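Local structure of putative polysaccharide deacetylase (Bdellovibrio bacteriovorus HD100, 5JP6) at residues L90-N95 against W308-N313; L135-S140 against I187-K192; N142-P147 against E351-G356; E314-R319 against A342-Q347. The protein probably removes acetyl groups from the amino sugars of peptidoglycan, as a zinc-binding deacetylase of carbohydrate esterase family 4. The protein carries 1 engineered substitution. All blocks are in the same frame, centred on the assembly; numbering follows the deposited sequence.

Contact 1 (L90-N95 against W308-N313); sequences LTLFEN and WRTQSN
T91 and T310 meet through a water that sits between their hydroxyls. The water donates to T91 OG1 at 2.8 Å, and its oxygen lies 2.7 Å from T310 OG1 in a second hydrogen bond. T91 OG1 has its own proton committed as well, to the carbonyl oxygen of Q88, one turn back in the chain, so this hydroxyl both gives and receives.

The direct touching is by van der Waals contact. L92 comes across T310 at about a right angle and lays its CD1 methyl 3.6 Å from T310 OG1, with its CB close behind. T310 CG2 stands 3.9 Å from T91 OG1. OG1 of T310 lies beside the backbone N (chi1 -56°), turned to the water and L92, which leaves CG2 anti to that N and facing T91.

This small surface contact joins the helical N-terminal part of the chain to the NodB-type deacetylase domain, at the link between strand 303-304 and helix 313-327. Hydrogen bonds shape that link: Q311 NE2 donates back to R309 O at 2.9 Å, and the side-chain amide of N37, from helix 24-39, takes the N-H of T310 on OD1 and gives ND2 to W308 O. At the far end S312 is the N-cap of helix 313-327, its OG accepting from the backbone N of Q315.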
loop_
_atom_site.group_PDB
_atom_site.type_symbol
_atom_site.label_atom_id
_atom_site.label_comp_id
_atom_site.label_asym_id
_atom_site.label_seq_id
_atom_site.Cartn_x
_atom_site.Cartn_y
_atom_site.Cartn_z
ATOM N N LEU A 90 9.207 15.352 -5.291
ATOM C CA LEU A 90 9.605 15.134 -3.918
ATOM C C LEU A 90 8.647 14.123 -3.210
ATOM O O LEU A 90 9.065 13.370 -2.313
ATOM C CB LEU A 90 9.668 16.454 -3.150
ATOM C CG LEU A 90 10.146 16.399 -1.700
ATOM C CD1 LEU A 90 11.562 15.838 -1.603
ATOM C CD2 LEU A 90 10.065 17.809 -1.106
ATOM N N THR A 91 7.386 14.086 -3.651
ATOM C CA THR A 91 6.434 13.140 -3.056
ATOM C C THR A 91 6.907 11.688 -3.131
ATOM O O THR A 91 6.499 10.863 -2.322
ATOM C CB THR A 91 4.978 13.246 -3.582
ATOM O OG1 THR A 91 4.884 12.822 -4.948
ATOM C CG2 THR A 91 4.464 14.670 -3.409
ATOM N N LEU A 92 7.766 11.373 -4.097
ATOM C CA LEU A 92 8.315 10.023 -4.216
ATOM C C LEU A 92 9.116 9.612 -2.960
ATOM O O LEU A 92 9.231 8.433 -2.662
ATOM C CB LEU A 92 9.203 9.936 -5.461
ATOM C CG LEU A 92 9.695 8.565 -5.865
ATOM C CD1 LEU A 92 8.555 7.622 -6.237
ATOM C CD2 LEU A 92 10.644 8.705 -7.045
ATOM N N PHE A 93 9.704 10.600 -2.285
ATOM C CA PHE A 93 10.555 10.380 -1.119
ATOM C C PHE A 93 9.856 10.679 0.198
ATOM O O PHE A 93 10.468 10.616 1.247
ATOM C CB PHE A 93 11.802 11.263 -1.251
ATOM C CG PHE A 93 12.700 10.869 -2.364
ATOM C CD1 PHE A 93 13.679 9.888 -2.164
ATOM C CD2 PHE A 93 12.571 11.471 -3.626
ATOM C CE1 PHE A 93 14.501 9.499 -3.205
ATOM C CE2 PHE A 93 13.419 11.089 -4.656
ATOM C CZ PHE A 93 14.368 10.095 -4.444
ATOM N N GLU A 94 8.578 11.043 0.144
ATOM C CA GLU A 94 7.864 11.482 1.344
ATOM C C GLU A 94 7.899 10.428 2.436
ATOM O O GLU A 94 8.116 10.754 3.613
ATOM C CB GLU A 94 6.417 11.814 1.012
ATOM C CG GLU A 94 5.577 12.251 2.185
ATOM C CD GLU A 94 4.216 12.770 1.806
ATOM O OE1 GLU A 94 3.798 12.622 0.647
ATOM O OE2 GLU A 94 3.556 13.316 2.759
ATOM N N ASN A 95 7.644 9.165 2.088
ATOM C CA ASN A 95 7.593 8.155 3.146
ATOM C C ASN A 95 8.943 8.025 3.828
ATOM O O ASN A 95 9.021 7.869 5.041
ATOM C CB ASN A 95 7.168 6.802 2.602
ATOM C CG ASN A 95 5.706 6.735 2.316
ATOM O OD1 ASN A 95 5.017 7.755 2.264
ATOM N ND2 ASN A 95 5.203 5.520 2.191
ATOM N N TRP A 308 1.744 3.571 -7.488
ATOM C CA TRP A 308 3.210 3.612 -7.251
ATOM C C TRP A 308 3.881 4.731 -8.060
ATOM O O TRP A 308 5.014 5.123 -7.756
ATOM C CB TRP A 308 3.835 2.251 -7.606
ATOM C CG TRP A 308 3.552 1.790 -9.010
ATOM C CD1 TRP A 308 2.538 0.974 -9.418
ATOM C CD2 TRP A 308 4.297 2.130 -10.197
ATOM N NE1 TRP A 308 2.595 0.801 -10.772
ATOM C CE2 TRP A 308 3.651 1.506 -11.280
ATOM C CE3 TRP A 308 5.415 2.934 -10.452
ATOM C CZ2 TRP A 308 4.115 1.615 -12.582
ATOM C CZ3 TRP A 308 5.854 3.052 -11.762
ATOM C CH2 TRP A 308 5.215 2.389 -12.796
ATOM N N ARG A 309 3.231 5.184 -9.138
ATOM C CA ARG A 309 3.836 6.165 -10.037
ATOM C C ARG A 309 3.523 7.581 -9.565
ATOM O O ARG A 309 2.382 7.927 -9.315
ATOM C CB ARG A 309 3.353 5.938 -11.483
ATOM C CG ARG A 309 4.249 6.640 -12.488
ATOM C CD ARG A 309 3.650 6.712 -13.862
ATOM N NE ARG A 309 3.413 5.419 -14.460
ATOM C CZ ARG A 309 4.338 4.682 -15.074
ATOM N NH1 ARG A 309 5.619 5.061 -15.061
ATOM N NH2 ARG A 309 3.974 3.552 -15.667
ATOM N N THR A 310 4.536 8.410 -9.446
ATOM C CA THR A 310 4.336 9.828 -9.163
ATOM C C THR A 310 3.492 10.412 -10.288
ATOM O O THR A 310 3.817 10.272 -11.487
ATOM C CB THR A 310 5.648 10.591 -9.041
ATOM O OG1 THR A 310 6.468 9.984 -8.043
ATOM C CG2 THR A 310 5.418 12.081 -8.689
ATOM N N GLN A 311 2.433 11.107 -9.883
ATOM C CA GLN A 311 1.477 11.680 -10.830
ATOM C C GLN A 311 0.547 12.590 -10.046
ATOM O O GLN A 311 0.497 12.495 -8.811
ATOM C CB GLN A 311 0.665 10.607 -11.502
ATOM C CG GLN A 311 -0.190 9.773 -10.555
ATOM C CD GLN A 311 -0.661 8.472 -11.186
ATOM O OE1 GLN A 311 -1.488 8.478 -12.102
ATOM N NE2 GLN A 311 -0.123 7.367 -10.724
ATOM N N SER A 312 -0.200 13.430 -10.744
ATOM C CA SER A 312 -1.181 14.291 -10.080
ATOM C C SER A 312 -2.320 13.462 -9.499
ATOM O O SER A 312 -2.593 12.337 -9.951
ATOM C CB SER A 312 -1.739 15.303 -11.068
ATOM O OG SER A 312 -2.418 14.674 -12.138
ATOM N N ASN A 313 -3.029 14.036 -8.532
ATOM C CA ASN A 313 -4.231 13.390 -8.040
ATOM C C ASN A 313 -5.207 13.109 -9.176
ATOM O O ASN A 313 -5.808 12.042 -9.250
ATOM C CB ASN A 313 -4.962 14.292 -7.060
ATOM C CG ASN A 313 -4.280 14.451 -5.709
ATOM O OD1 ASN A 313 -3.119 14.211 -5.540
ATOM N ND2 ASN A 313 -5.066 14.965 -4.745
HETATM O O HOH W 1 5.164 10.102 -5.670
#

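Contact 2 (L135-S140 against I187-K192); sequences LKAVQS and ILRALK
The guanidinium of R189 lies flat against the backbone of A137, reaching out from helix 183-193. That helix is the connection of a beta-alpha-beta crossover, leading from strand 170-176 to its parallel neighbour 199-202 in the NodB-type deacetylase domain. The opposing segment, 135-140, belongs to the long irregular passage that runs from helix 110-126 to strand 150-153 over the outside of this unit.

R189 starts with CG beside its backbone N and then bends at chi3 (-76°), which turns the flat end of the side chain broadside to the passing backbone of the loop. A137 CA sits over one face, 3.4 Å from R189 NE, but displaced toward the rim of the group. The methyl of A137 follows alongside, its CB 3.8 Å from R189 NE, so the alanine meets both the planar head and the CD methylene before it.

The polar part of the contact is made at the edge of the guanidinium. R189 NE donates to a water lying in the plane of the group, 3.0 Å away. Further along, S140 is turned toward the helix, and its OG bonds to E193 OE1 while also accepting from the backbone N of N142. The same water donates a hydrogen bond to K136 O at 2.9 Å, completing a bridge from arginine to backbone.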
loop_
_atom_site.group_PDB
_atom_site.type_symbol
_atom_site.label_atom_id
_atom_site.label_comp_id
_atom_site.label_asym_id
_atom_site.label_seq_id
_atom_site.Cartn_x
_atom_site.Cartn_y
_atom_site.Cartn_z
ATOM N N LEU A 135 -3.283 13.214 6.223
ATOM C CA LEU A 135 -2.554 13.507 7.452
ATOM C C LEU A 135 -3.459 13.834 8.630
ATOM O O LEU A 135 -3.004 13.844 9.799
ATOM C CB LEU A 135 -1.577 14.663 7.290
ATOM C CG LEU A 135 -0.645 14.610 6.145
ATOM C CD1 LEU A 135 0.285 15.813 6.218
ATOM C CD2 LEU A 135 0.125 13.294 6.120
ATOM N N LYS A 136 -4.696 14.226 8.340
ATOM C CA LYS A 136 -5.595 14.626 9.411
ATOM C C LYS A 136 -6.996 14.202 9.122
ATOM O O LYS A 136 -7.340 13.894 7.976
ATOM C CB LYS A 136 -5.558 16.114 9.631
ATOM C CG LYS A 136 -6.190 16.932 8.532
ATOM C CD LYS A 136 -6.182 18.431 8.908
ATOM C CE LYS A 136 -5.101 19.172 8.141
ATOM N NZ LYS A 136 -3.731 18.714 8.501
ATOM N N ALA A 137 -7.786 14.171 10.204
ATOM C CA ALA A 137 -9.083 13.514 10.197
ATOM C C ALA A 137 -10.098 14.471 9.663
ATOM O O ALA A 137 -10.431 15.476 10.302
ATOM C CB ALA A 137 -9.467 13.009 11.590
ATOM N N VAL A 138 -10.528 14.207 8.445
ATOM C CA VAL A 138 -11.520 15.019 7.808
ATOM C C VAL A 138 -12.667 14.101 7.451
ATOM O O VAL A 138 -12.480 12.900 7.075
ATOM C CB VAL A 138 -10.970 15.833 6.601
ATOM C CG1 VAL A 138 -9.808 16.685 7.073
ATOM C CG2 VAL A 138 -10.549 14.943 5.427
ATOM N N GLN A 139 -13.853 14.664 7.666
ATOM C CA GLN A 139 -15.099 14.096 7.194
ATOM C C GLN A 139 -15.298 14.708 5.811
ATOM O O GLN A 139 -15.480 15.929 5.623
ATOM C CB GLN A 139 -16.284 14.369 8.136
ATOM C CG GLN A 139 -17.623 13.841 7.604
ATOM C CD GLN A 139 -18.806 14.258 8.458
ATOM O OE1 GLN A 139 -19.765 14.868 7.977
ATOM N NE2 GLN A 139 -18.736 13.944 9.736
ATOM N N SER A 140 -15.239 13.849 4.838
ATOM C CA SER A 140 -15.422 14.301 3.444
ATOM C C SER A 140 -16.884 14.666 3.256
ATOM O O SER A 140 -17.739 14.461 4.136
ATOM C CB SER A 140 -15.014 13.226 2.435
ATOM O OG SER A 140 -15.983 12.273 2.349
ATOM N N ILE A 187 -7.498 6.343 4.895
ATOM C CA ILE A 187 -8.201 5.387 4.058
ATOM C C ILE A 187 -9.379 4.760 4.853
ATOM O O ILE A 187 -10.511 4.662 4.342
ATOM C CB ILE A 187 -7.226 4.389 3.403
ATOM C CG1 ILE A 187 -6.432 5.088 2.272
ATOM C CG2 ILE A 187 -7.978 3.160 2.909
ATOM C CD1 ILE A 187 -5.173 4.375 1.855
ATOM N N LEU A 188 -9.136 4.385 6.107
ATOM C CA LEU A 188 -10.203 3.832 6.955
ATOM C C LEU A 188 -11.364 4.813 7.098
ATOM O O LEU A 188 -12.524 4.423 7.030
ATOM C CB LEU A 188 -9.682 3.452 8.333
ATOM C CG LEU A 188 -8.721 2.283 8.401
ATOM C CD1 LEU A 188 -8.237 2.046 9.815
ATOM C CD2 LEU A 188 -9.353 0.994 7.863
ATOM N N ARG A 189 -11.049 6.094 7.318
ATOM C CA ARG A 189 -12.114 7.099 7.479
ATOM C C ARG A 189 -12.944 7.184 6.212
ATOM O O ARG A 189 -14.171 7.217 6.259
ATOM C CB ARG A 189 -11.540 8.470 7.794
ATOM C CG ARG A 189 -10.916 8.549 9.169
ATOM C CD ARG A 189 -10.559 9.963 9.526
ATOM N NE ARG A 189 -9.354 10.452 8.841
ATOM C CZ ARG A 189 -8.100 10.310 9.276
ATOM N NH1 ARG A 189 -7.835 9.633 10.378
ATOM N NH2 ARG A 189 -7.097 10.832 8.584
ATOM N N ALA A 190 -12.261 7.178 5.086
ATOM C CA ALA A 190 -12.956 7.304 3.792
ATOM C C ALA A 190 -13.868 6.099 3.543
ATOM O O ALA A 190 -15.022 6.240 3.124
ATOM C CB ALA A 190 -11.957 7.461 2.665
ATOM N N LEU A 191 -13.359 4.913 3.821
ATOM C CA LEU A 191 -14.144 3.699 3.646
ATOM C C LEU A 191 -15.354 3.689 4.551
ATOM O O LEU A 191 -16.472 3.359 4.130
ATOM C CB LEU A 191 -13.275 2.461 3.878
ATOM C CG LEU A 191 -12.153 2.213 2.876
ATOM C CD1 LEU A 191 -11.199 1.146 3.389
ATOM C CD2 LEU A 191 -12.678 1.789 1.514
ATOM N N LYS A 192 -15.125 4.008 5.818
ATOM C CA LYS A 192 -16.171 3.918 6.813
ATOM C C LYS A 192 -17.330 4.875 6.510
ATOM O O LYS A 192 -18.509 4.529 6.727
ATOM C CB LYS A 192 -15.637 4.138 8.224
ATOM C CG LYS A 192 -16.682 3.915 9.311
ATOM C CD LYS A 192 -16.071 4.034 10.700
ATOM C CE LYS A 192 -17.173 3.879 11.740
ATOM N NZ LYS A 192 -16.763 4.234 13.126
HETATM O O HOH W 2 -8.895 12.049 6.290
#

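Contact 3 (N142-P147 against E351-G356); sequences NSFRFP and ELYNRG
F144 takes a chi1 of 65°, which sets its ring between its own backbone N and carbonyl carbon, while Y353 extends with CG anti to the backbone N (chi1 -178°). With these torsions, and the loop and helix placed as they are, the two side chains run past each other in opposite directions, and their rings form an offset stack with centroids 4.2 Å apart and planes inclined by 21°. Each ring also covers the other residue's methylene: F144 CB lies over the tyrosine face, 4.1 Å from its centroid, and Y353 CB over the phenylalanine face at 3.9 Å from that centroid. The closest pair is F144 CD2 and Y353 CD1, 3.4 Å apart.

F146 adds a third ring. Its CZ approaches L352 CB at 4.0 Å, with the leucine near the plane of the ring, and its CE1 lies at the edge of the tyrosine. F144 CE2 in turn rests over a face of F146.

The contact ties the passage before strand 150-153 to the C-terminal end of helix 339-354, on the outside of the deacetylase domain. The helix ends in a Schellman motif at G356, with G356 N bonded to Y353 O. A salt bridge from R355 NE to E351 OE1 (2.8 Å) lies within the last turn, and R355 has a second acidic partner in E325, reached through NH1. Between the segments themselves, dispersion and ring stacking do the work, so the fit depends on ring placement rather than on directional polar bonds.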
loop_
_atom_site.group_PDB
_atom_site.type_symbol
_atom_site.label_atom_id
_atom_site.label_comp_id
_atom_site.label_asym_id
_atom_site.label_seq_id
_atom_site.Cartn_x
_atom_site.Cartn_y
_atom_site.Cartn_z
ATOM N N ASN A 142 -18.809 13.172 1.347
ATOM C CA ASN A 142 -19.593 11.977 0.970
ATOM C C ASN A 142 -20.664 11.688 1.973
ATOM O O ASN A 142 -20.362 11.499 3.140
ATOM C CB ASN A 142 -18.699 10.741 0.807
ATOM C CG ASN A 142 -17.876 10.764 -0.441
ATOM O OD1 ASN A 142 -18.220 11.451 -1.404
ATOM N ND2 ASN A 142 -16.780 9.907 -0.476
ATOM N N SER A 143 -21.902 11.612 1.509
ATOM C CA SER A 143 -23.044 11.241 2.380
ATOM C C SER A 143 -23.941 10.290 1.614
ATOM O O SER A 143 -25.140 10.504 1.460
ATOM C CB SER A 143 -23.823 12.458 2.817
ATOM O OG SER A 143 -23.981 13.243 1.692
ATOM N N PHE A 144 -23.334 9.228 1.151
ATOM C CA PHE A 144 -24.031 8.075 0.568
ATOM C C PHE A 144 -23.499 6.844 1.271
ATOM O O PHE A 144 -22.485 6.916 1.968
ATOM C CB PHE A 144 -23.843 7.959 -0.960
ATOM C CG PHE A 144 -22.438 7.680 -1.390
ATOM C CD1 PHE A 144 -21.532 8.729 -1.641
ATOM C CD2 PHE A 144 -21.989 6.372 -1.489
ATOM C CE1 PHE A 144 -20.217 8.456 -1.983
ATOM C CE2 PHE A 144 -20.697 6.097 -1.882
ATOM C CZ PHE A 144 -19.809 7.118 -2.139
ATOM N N ARG A 145 -24.138 5.720 1.023
ATOM C CA ARG A 145 -23.759 4.482 1.668
ATOM C C ARG A 145 -23.802 3.352 0.638
ATOM O O ARG A 145 -24.862 3.115 0.042
ATOM C CB ARG A 145 -24.731 4.198 2.804
ATOM C CG ARG A 145 -24.507 2.926 3.582
ATOM C CD ARG A 145 -25.579 2.789 4.658
ATOM N NE ARG A 145 -25.349 1.643 5.534
ATOM C CZ ARG A 145 -25.661 0.379 5.233
ATOM N NH1 ARG A 145 -26.212 0.072 4.060
ATOM N NH2 ARG A 145 -25.408 -0.597 6.110
ATOM N N PHE A 146 -22.685 2.678 0.401
ATOM C CA PHE A 146 -22.696 1.457 -0.388
ATOM C C PHE A 146 -23.476 0.401 0.460
ATOM O O PHE A 146 -23.324 0.327 1.690
ATOM C CB PHE A 146 -21.259 0.924 -0.658
ATOM C CG PHE A 146 -20.460 1.720 -1.672
ATOM C CD1 PHE A 146 -20.793 1.668 -3.032
ATOM C CD2 PHE A 146 -19.346 2.496 -1.297
ATOM C CE1 PHE A 146 -20.045 2.354 -3.964
ATOM C CE2 PHE A 146 -18.625 3.191 -2.268
ATOM C CZ PHE A 146 -18.978 3.120 -3.579
ATOM N N PRO A 147 -24.290 -0.439 -0.201
ATOM C CA PRO A 147 -24.898 -1.561 0.536
ATOM C C PRO A 147 -23.874 -2.541 1.033
ATOM O O PRO A 147 -22.800 -2.689 0.442
ATOM C CB PRO A 147 -25.806 -2.235 -0.510
ATOM C CG PRO A 147 -25.302 -1.793 -1.842
ATOM C CD PRO A 147 -24.534 -0.506 -1.662
ATOM N N GLU A 351 -16.856 8.535 -7.064
ATOM C CA GLU A 351 -16.944 8.198 -8.499
ATOM C C GLU A 351 -17.395 6.744 -8.728
ATOM O O GLU A 351 -18.184 6.526 -9.642
ATOM C CB GLU A 351 -15.650 8.488 -9.218
ATOM C CG GLU A 351 -15.494 9.951 -9.571
ATOM C CD GLU A 351 -16.597 10.383 -10.541
ATOM O OE1 GLU A 351 -16.757 9.720 -11.606
ATOM O OE2 GLU A 351 -17.315 11.343 -10.203
ATOM N N LEU A 352 -16.938 5.774 -7.927
ATOM C CA LEU A 352 -17.448 4.385 -8.055
ATOM C C LEU A 352 -18.975 4.445 -7.930
ATOM O O LEU A 352 -19.708 3.831 -8.723
ATOM C CB LEU A 352 -16.881 3.450 -7.003
ATOM C CG LEU A 352 -15.466 2.961 -7.142
ATOM C CD1 LEU A 352 -15.143 2.032 -5.981
ATOM C CD2 LEU A 352 -15.235 2.297 -8.481
ATOM N N TYR A 353 -19.460 5.121 -6.893
ATOM C CA TYR A 353 -20.881 5.249 -6.674
ATOM C C TYR A 353 -21.607 5.916 -7.867
ATOM O O TYR A 353 -22.590 5.361 -8.397
ATOM C CB TYR A 353 -21.127 6.040 -5.391
ATOM C CG TYR A 353 -22.570 6.181 -5.045
ATOM C CD1 TYR A 353 -23.248 5.137 -4.423
ATOM C CD2 TYR A 353 -23.241 7.354 -5.297
ATOM C CE1 TYR A 353 -24.568 5.267 -4.067
ATOM C CE2 TYR A 353 -24.569 7.488 -4.948
ATOM C CZ TYR A 353 -25.215 6.436 -4.345
ATOM O OH TYR A 353 -26.510 6.606 -4.004
ATOM N N ASN A 354 -21.034 7.022 -8.350
ATOM C CA ASN A 354 -21.591 7.750 -9.482
ATOM C C ASN A 354 -21.683 6.887 -10.747
ATOM O O ASN A 354 -22.636 7.009 -11.575
ATOM C CB ASN A 354 -20.813 9.037 -9.797
ATOM C CG ASN A 354 -20.993 10.131 -8.767
ATOM O OD1 ASN A 354 -21.931 10.126 -7.974
ATOM N ND2 ASN A 354 -20.045 11.091 -8.788
ATOM N N ARG A 355 -20.686 6.038 -10.930
ATOM C CA ARG A 355 -20.547 5.196 -12.118
ATOM C C ARG A 355 -21.319 3.889 -12.050
ATOM O O ARG A 355 -21.264 3.114 -13.007
ATOM C CB ARG A 355 -19.059 4.961 -12.417
ATOM C CG ARG A 355 -18.339 6.260 -12.765
ATOM C CD ARG A 355 -16.833 6.123 -12.649
ATOM N NE ARG A 355 -16.132 7.378 -12.939
ATOM C CZ ARG A 355 -15.457 7.665 -14.042
ATOM N NH1 ARG A 355 -15.421 6.829 -15.060
ATOM N NH2 ARG A 355 -14.864 8.845 -14.145
ATOM N N GLY A 356 -22.007 3.643 -10.928
ATOM C CA GLY A 356 -22.871 2.483 -10.770
ATOM C C GLY A 356 -22.192 1.243 -10.250
ATOM O O GLY A 356 -22.742 0.141 -10.344
#

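Contact 4 (E314-R319 against A342-Q347); sequences EQLLAR and AEIMPQ
The amide of Q347 is held at both ends by the chain leading out of helix 110-126: OE1 bonds to the backbone N of V130 and NE2 to S129 OG. Its aliphatic part faces the other way, and CG packs 3.7 Å from L317 CD1. The contact joins two helices that flank the parallel sheet of the deacetylase domain: helix 313-327 leads into strand 330-335, and helix 339-354 leads out of it. Their local axes pass 10.2 Å apart and cross at -54°.

I344 is the central side chain. With chi1 at 66° its CG1 branch points between L316 and L317, and CD1 touches L316 CD2 at 3.7 Å and L317 CD2 at 3.8 Å. L316 meets it at about a right angle; L317 instead slides alongside in the opposite direction. The helix is kinked just beyond I344, where P346 has no N-H to give and the N of Q347 also makes no bond to the turn before; ahead of the kink M345 N bonds to A342 O at 3.2 Å.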
loop_
_atom_site.group_PDB
_atom_site.type_symbol
_atom_site.label_atom_id
_atom_site.label_comp_id
_atom_site.label_asym_id
_atom_site.label_seq_id
_atom_site.Cartn_x
_atom_site.Cartn_y
_atom_site.Cartn_z
ATOM N N GLU A 314 -5.349 14.086 -10.075
ATOM C CA GLU A 314 -6.216 14.012 -11.255
ATOM C C GLU A 314 -5.866 12.818 -12.144
ATOM O O GLU A 314 -6.715 12.047 -12.577
ATOM C CB GLU A 314 -6.062 15.335 -12.029
ATOM C CG GLU A 314 -7.111 15.660 -13.047
ATOM C CD GLU A 314 -7.174 17.190 -13.299
ATOM O OE1 GLU A 314 -7.807 17.886 -12.451
ATOM O OE2 GLU A 314 -6.621 17.690 -14.338
ATOM N N GLN A 315 -4.577 12.654 -12.443
ATOM C CA GLN A 315 -4.105 11.557 -13.256
ATOM C C GLN A 315 -4.381 10.159 -12.610
ATOM O O GLN A 315 -4.852 9.255 -13.230
ATOM C CB GLN A 315 -2.627 11.807 -13.591
ATOM C CG GLN A 315 -2.030 10.688 -14.419
ATOM C CD GLN A 315 -0.667 11.029 -14.961
ATOM O OE1 GLN A 315 -0.260 12.182 -14.996
ATOM N NE2 GLN A 315 0.058 10.013 -15.357
ATOM N N LEU A 316 -4.093 10.107 -11.300
ATOM C CA LEU A 316 -4.316 8.863 -10.581
ATOM C C LEU A 316 -5.787 8.456 -10.617
ATOM O O LEU A 316 -6.104 7.314 -10.942
ATOM C CB LEU A 316 -3.791 8.988 -9.139
ATOM C CG LEU A 316 -3.984 7.741 -8.248
ATOM C CD1 LEU A 316 -3.324 6.523 -8.911
ATOM C CD2 LEU A 316 -3.424 7.983 -6.872
ATOM N N LEU A 317 -6.698 9.395 -10.328
ATOM C CA LEU A 317 -8.167 9.121 -10.363
ATOM C C LEU A 317 -8.538 8.698 -11.771
ATOM O O LEU A 317 -9.322 7.784 -11.926
ATOM C CB LEU A 317 -9.003 10.329 -9.922
ATOM C CG LEU A 317 -9.101 10.504 -8.430
ATOM C CD1 LEU A 317 -9.376 11.959 -8.074
ATOM C CD2 LEU A 317 -10.179 9.536 -7.893
ATOM N N ALA A 318 -8.000 9.374 -12.788
ATOM C CA ALA A 318 -8.346 9.073 -14.167
ATOM C C ALA A 318 -7.894 7.664 -14.558
ATOM O O ALA A 318 -8.653 6.923 -15.182
ATOM C CB ALA A 318 -7.753 10.121 -15.115
ATOM N N ARG A 319 -6.670 7.304 -14.155
ATOM C CA ARG A 319 -6.152 5.992 -14.516
ATOM C C ARG A 319 -6.919 4.867 -13.824
ATOM O O ARG A 319 -7.356 3.905 -14.466
ATOM C CB ARG A 319 -4.685 5.909 -14.193
ATOM C CG ARG A 319 -4.072 4.549 -14.433
ATOM C CD ARG A 319 -4.296 3.977 -15.831
ATOM N NE ARG A 319 -3.803 4.807 -16.910
ATOM C CZ ARG A 319 -2.609 4.722 -17.494
ATOM N NH1 ARG A 319 -1.681 3.871 -17.112
ATOM N NH2 ARG A 319 -2.347 5.530 -18.521
ATOM N N ALA A 342 -4.508 7.789 -0.349
ATOM C CA ALA A 342 -5.373 8.262 0.756
ATOM C C ALA A 342 -6.010 9.618 0.356
ATOM O O ALA A 342 -7.211 9.854 0.617
ATOM C CB ALA A 342 -4.599 8.357 2.065
ATOM N N GLU A 343 -5.240 10.513 -0.297
ATOM C CA GLU A 343 -5.763 11.815 -0.649
ATOM C C GLU A 343 -6.947 11.725 -1.609
ATOM O O GLU A 343 -7.832 12.570 -1.559
ATOM C CB GLU A 343 -4.669 12.681 -1.305
ATOM C CG GLU A 343 -3.502 13.039 -0.400
ATOM C CD GLU A 343 -3.809 14.174 0.559
ATOM O OE1 GLU A 343 -4.699 15.030 0.309
ATOM O OE2 GLU A 343 -3.093 14.256 1.600
ATOM N N ILE A 344 -6.918 10.739 -2.520
ATOM C CA ILE A 344 -7.977 10.615 -3.523
ATOM C C ILE A 344 -9.089 9.639 -3.135
ATOM O O ILE A 344 -10.064 9.500 -3.880
ATOM C CB ILE A 344 -7.437 10.229 -4.915
ATOM C CG1 ILE A 344 -6.831 8.815 -4.933
ATOM C CG2 ILE A 344 -6.434 11.283 -5.393
ATOM C CD1 ILE A 344 -7.063 8.089 -6.227
ATOM N N MET A 345 -8.982 9.016 -1.956
ATOM C CA MET A 345 -9.901 7.919 -1.671
ATOM C C MET A 345 -11.375 8.368 -1.584
ATOM O O MET A 345 -12.256 7.726 -2.190
ATOM C CB MET A 345 -9.453 7.118 -0.455
ATOM C CG MET A 345 -10.215 5.800 -0.257
ATOM S SD MET A 345 -10.161 4.678 -1.691
ATOM C CE MET A 345 -8.406 4.515 -1.988
ATOM N N PRO A 346 -11.666 9.479 -0.858
ATOM C CA PRO A 346 -13.086 9.892 -0.868
ATOM C C PRO A 346 -13.633 10.175 -2.270
ATOM O O PRO A 346 -14.741 9.768 -2.606
ATOM C CB PRO A 346 -13.076 11.155 -0.003
ATOM C CG PRO A 346 -11.915 10.946 0.925
ATOM C CD PRO A 346 -10.849 10.268 0.103
ATOM N N GLN A 347 -12.811 10.797 -3.098
ATOM C CA GLN A 347 -13.209 11.153 -4.433
ATOM C C GLN A 347 -13.422 9.863 -5.292
ATOM O O GLN A 347 -14.388 9.734 -6.081
ATOM C CB GLN A 347 -12.172 12.062 -5.060
ATOM C CG GLN A 347 -12.611 12.591 -6.418
ATOM C CD GLN A 347 -13.497 13.836 -6.313
ATOM O OE1 GLN A 347 -13.053 14.834 -5.811
ATOM N NE2 GLN A 347 -14.746 13.746 -6.714
#

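From the N terminus, 90-95 opens the longest loop, which contact 1 closes at 308-313, tying the helical N-terminal part to the deacetylase domain. Contact 2 is nested inside it, from 135-140 to the crossover helix 183-193. Before contact 2 closes, contact 3 begins at 142-147; it ends only at 351-356, so it crosses both contact 2 and contact 1. Contact 4 opens directly after contact 1 closes and lies within the loop of contact 3. Helix 339-354 serves contacts 3 and 4 alike. It also meets contact 2, where S140 and A190 pack on P346; N142 ND2, from contact 3, probably bonds to P346 O of contact 4.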